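Local coordinates for acetyltransferase (Bacillus cereus, PDB 1Y9W), which probably transfers an acyl group, most likely acetyl from acetyl-CoA, to an acceptor substrate, at residues Tyr24-Leu29 against Met59-Leu64. Numbering follows the deposited sequence.
Sequences YNMSIL and MYFYHL
Phe61 meets Met26 and Leu29 through the far end of its ring, and the whole contact is apolar, burying 101 Å² with both sides summed. Leu29 CD1 packs 3.6 Å from Phe61 CZ, the two side chains crossing at about a right angle. Met26 arrives differently: its methyl sits at the ring edge, close to the ring plane, with CE 3.8 Å from Phe61 CE1. Bends at chi2 and chi3 fold the methionine chain so that its end comes closer to Phe61 than its CB direction would suggest. No hydrogen bond links the segments, and even the nearest CA atoms, those of Leu29 and Phe61, are 10.0 Å apart, so side chains alone span the gap.

In the GNAT fold seen here, Phe61 and Tyr62 form the two-residue turn of a beta hairpin joining strands 51-60 and 63-71, and the contact sets this turn against the last turn of helix 11-27 and the chain just after it. Both turn residues have positive phi, 57° at Phe61 and 60° at Tyr62, close to a type I' turn, though Tyr62 departs from the ideal. The backbone bond from Tyr60 N to His63 O, 3.2 Å long, joins the residues flanking it.

Polar contacts lie around this apolar patch: Lys34 NZ hydrogen-bonds to Met26 O, and Asn25 OD1 accepts from Gln108 NE2 of the second subunit, where Leu29 packs on His131.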
loop_
_atom_site.group_PDB
_atom_site.type_symbol
_atom_site.label_atom_id
_atom_site.label_comp_id
_atom_site.label_asym_id
_atom_site.label_seq_id
_atom_site.Cartn_x
_atom_site.Cartn_y
_atom_site.Cartn_z
ATOM N N TYR A 24 -16.091 0.408 -9.113
ATOM C CA TYR A 24 -16.728 1.687 -8.793
ATOM C C TYR A 24 -15.775 2.846 -9.053
ATOM O O TYR A 24 -16.169 3.863 -9.615
ATOM C CB TYR A 24 -17.183 1.702 -7.328
ATOM C CG TYR A 24 -17.747 3.030 -6.847
ATOM C CD1 TYR A 24 -18.956 3.531 -7.342
ATOM C CD2 TYR A 24 -17.066 3.789 -5.893
ATOM C CE1 TYR A 24 -19.476 4.765 -6.895
ATOM C CE2 TYR A 24 -17.573 5.018 -5.442
ATOM C CZ TYR A 24 -18.776 5.499 -5.946
ATOM O OH TYR A 24 -19.267 6.708 -5.490
ATOM N N ASN A 25 -14.522 2.695 -8.637
ATOM C CA ASN A 25 -13.529 3.743 -8.857
ATOM C C ASN A 25 -13.441 4.037 -10.351
ATOM O O ASN A 25 -13.572 5.181 -10.788
ATOM C CB ASN A 25 -12.143 3.308 -8.356
ATOM C CG ASN A 25 -12.048 3.248 -6.834
ATOM O OD1 ASN A 25 -12.944 3.707 -6.118
ATOM N ND2 ASN A 25 -10.948 2.689 -6.334
ATOM N N MET A 26 -13.220 2.985 -11.131
ATOM C CA MET A 26 -13.103 3.125 -12.573
ATOM C C MET A 26 -14.333 3.783 -13.182
ATOM O O MET A 26 -14.224 4.562 -14.127
ATOM C CB MET A 26 -12.887 1.753 -13.220
ATOM C CG MET A 26 -11.552 1.110 -12.894
ATOM S SD MET A 26 -10.173 2.132 -13.416
ATOM C CE MET A 26 -9.742 2.894 -11.908
ATOM N N SER A 27 -15.501 3.467 -12.631
ATOM C CA SER A 27 -16.755 4.004 -13.140
ATOM C C SER A 27 -16.922 5.507 -12.939
ATOM O O SER A 27 -17.726 6.140 -13.624
ATOM C CB SER A 27 -17.942 3.276 -12.504
ATOM O OG SER A 27 -18.086 3.609 -11.139
ATOM N N ILE A 28 -16.175 6.088 -12.009
ATOM C CA ILE A 28 -16.302 7.521 -11.786
ATOM C C ILE A 28 -15.054 8.315 -12.173
ATOM O O ILE A 28 -14.931 9.493 -11.841
ATOM C CB ILE A 28 -16.688 7.819 -10.314
ATOM C CG1 ILE A 28 -15.572 7.382 -9.366
ATOM C CG2 ILE A 28 -17.988 7.088 -9.964
ATOM C CD1 ILE A 28 -15.894 7.650 -7.903
ATOM N N LEU A 29 -14.130 7.672 -12.882
ATOM C CA LEU A 29 -12.906 8.335 -13.322
ATOM C C LEU A 29 -12.827 8.341 -14.840
ATOM O O LEU A 29 -13.369 7.454 -15.505
ATOM C CB LEU A 29 -11.667 7.630 -12.761
ATOM C CG LEU A 29 -11.447 7.717 -11.253
ATOM C CD1 LEU A 29 -10.202 6.940 -10.870
ATOM C CD2 LEU A 29 -11.325 9.174 -10.846
ATOM N N MET A 59 2.812 0.496 -11.587
ATOM C CA MET A 59 2.314 1.736 -12.165
ATOM C C MET A 59 0.810 1.698 -12.443
ATOM O O MET A 59 0.245 0.655 -12.778
ATOM C CB MET A 59 3.043 2.038 -13.479
ATOM C CG MET A 59 4.534 2.298 -13.349
ATOM S SD MET A 59 5.292 2.689 -14.942
ATOM C CE MET A 59 5.528 1.027 -15.534
ATOM N N TYR A 60 0.175 2.854 -12.291
ATOM C CA TYR A 60 -1.248 3.029 -12.563
ATOM C C TYR A 60 -1.607 4.471 -12.216
ATOM O O TYR A 60 -0.880 5.115 -11.465
ATOM C CB TYR A 60 -2.107 2.039 -11.767
ATOM C CG TYR A 60 -2.021 2.143 -10.264
ATOM C CD1 TYR A 60 -1.148 1.338 -9.536
ATOM C CD2 TYR A 60 -2.859 3.007 -9.562
ATOM C CE1 TYR A 60 -1.124 1.387 -8.145
ATOM C CE2 TYR A 60 -2.840 3.063 -8.175
ATOM C CZ TYR A 60 -1.976 2.251 -7.477
ATOM O OH TYR A 60 -1.982 2.298 -6.109
ATOM N N PHE A 61 -2.707 4.982 -12.769
ATOM C CA PHE A 61 -3.095 6.372 -12.519
ATOM C C PHE A 61 -1.948 7.271 -12.946
ATOM O O PHE A 61 -1.852 8.430 -12.532
ATOM C CB PHE A 61 -3.370 6.603 -11.032
ATOM C CG PHE A 61 -4.692 6.086 -10.578
ATOM C CD1 PHE A 61 -5.625 5.623 -11.499
ATOM C CD2 PHE A 61 -5.030 6.111 -9.231
ATOM C CE1 PHE A 61 -6.879 5.198 -11.086
ATOM C CE2 PHE A 61 -6.286 5.687 -8.807
ATOM C CZ PHE A 61 -7.215 5.231 -9.738
ATOM N N TYR A 62 -1.083 6.712 -13.782
ATOM C CA TYR A 62 0.095 7.406 -14.281
ATOM C C TYR A 62 1.058 7.853 -13.191
ATOM O O TYR A 62 1.481 9.009 -13.134
ATOM C CB TYR A 62 -0.307 8.576 -15.180
ATOM C CG TYR A 62 -0.805 8.085 -16.517
ATOM C CD1 TYR A 62 0.042 7.386 -17.383
ATOM C CD2 TYR A 62 -2.137 8.255 -16.894
ATOM C CE1 TYR A 62 -0.429 6.864 -18.590
ATOM C CE2 TYR A 62 -2.620 7.738 -18.100
ATOM C CZ TYR A 62 -1.764 7.046 -18.941
ATOM O OH TYR A 62 -2.242 6.541 -20.127
ATOM N N HIS A 63 1.399 6.906 -12.321
ATOM C CA HIS A 63 2.357 7.154 -11.258
ATOM C C HIS A 63 3.059 5.842 -10.959
ATOM O O HIS A 63 2.530 4.762 -11.240
ATOM C CB HIS A 63 1.661 7.668 -9.989
ATOM C CG HIS A 63 1.286 6.588 -9.021
ATOM N ND1 HIS A 63 1.828 6.504 -7.757
ATOM C CD2 HIS A 63 0.426 5.550 -9.130
ATOM C CE1 HIS A 63 1.316 5.461 -7.127
ATOM N NE2 HIS A 63 0.463 4.865 -7.939
ATOM N N LEU A 64 4.257 5.947 -10.401
ATOM C CA LEU A 64 5.028 4.777 -10.022
ATOM C C LEU A 64 5.129 4.676 -8.502
ATOM O O LEU A 64 5.517 5.633 -7.828
ATOM C CB LEU A 64 6.444 4.853 -10.595
ATOM C CG LEU A 64 7.400 3.822 -9.979
ATOM C CD1 LEU A 64 6.952 2.418 -10.346
ATOM C CD2 LEU A 64 8.825 4.075 -10.451
#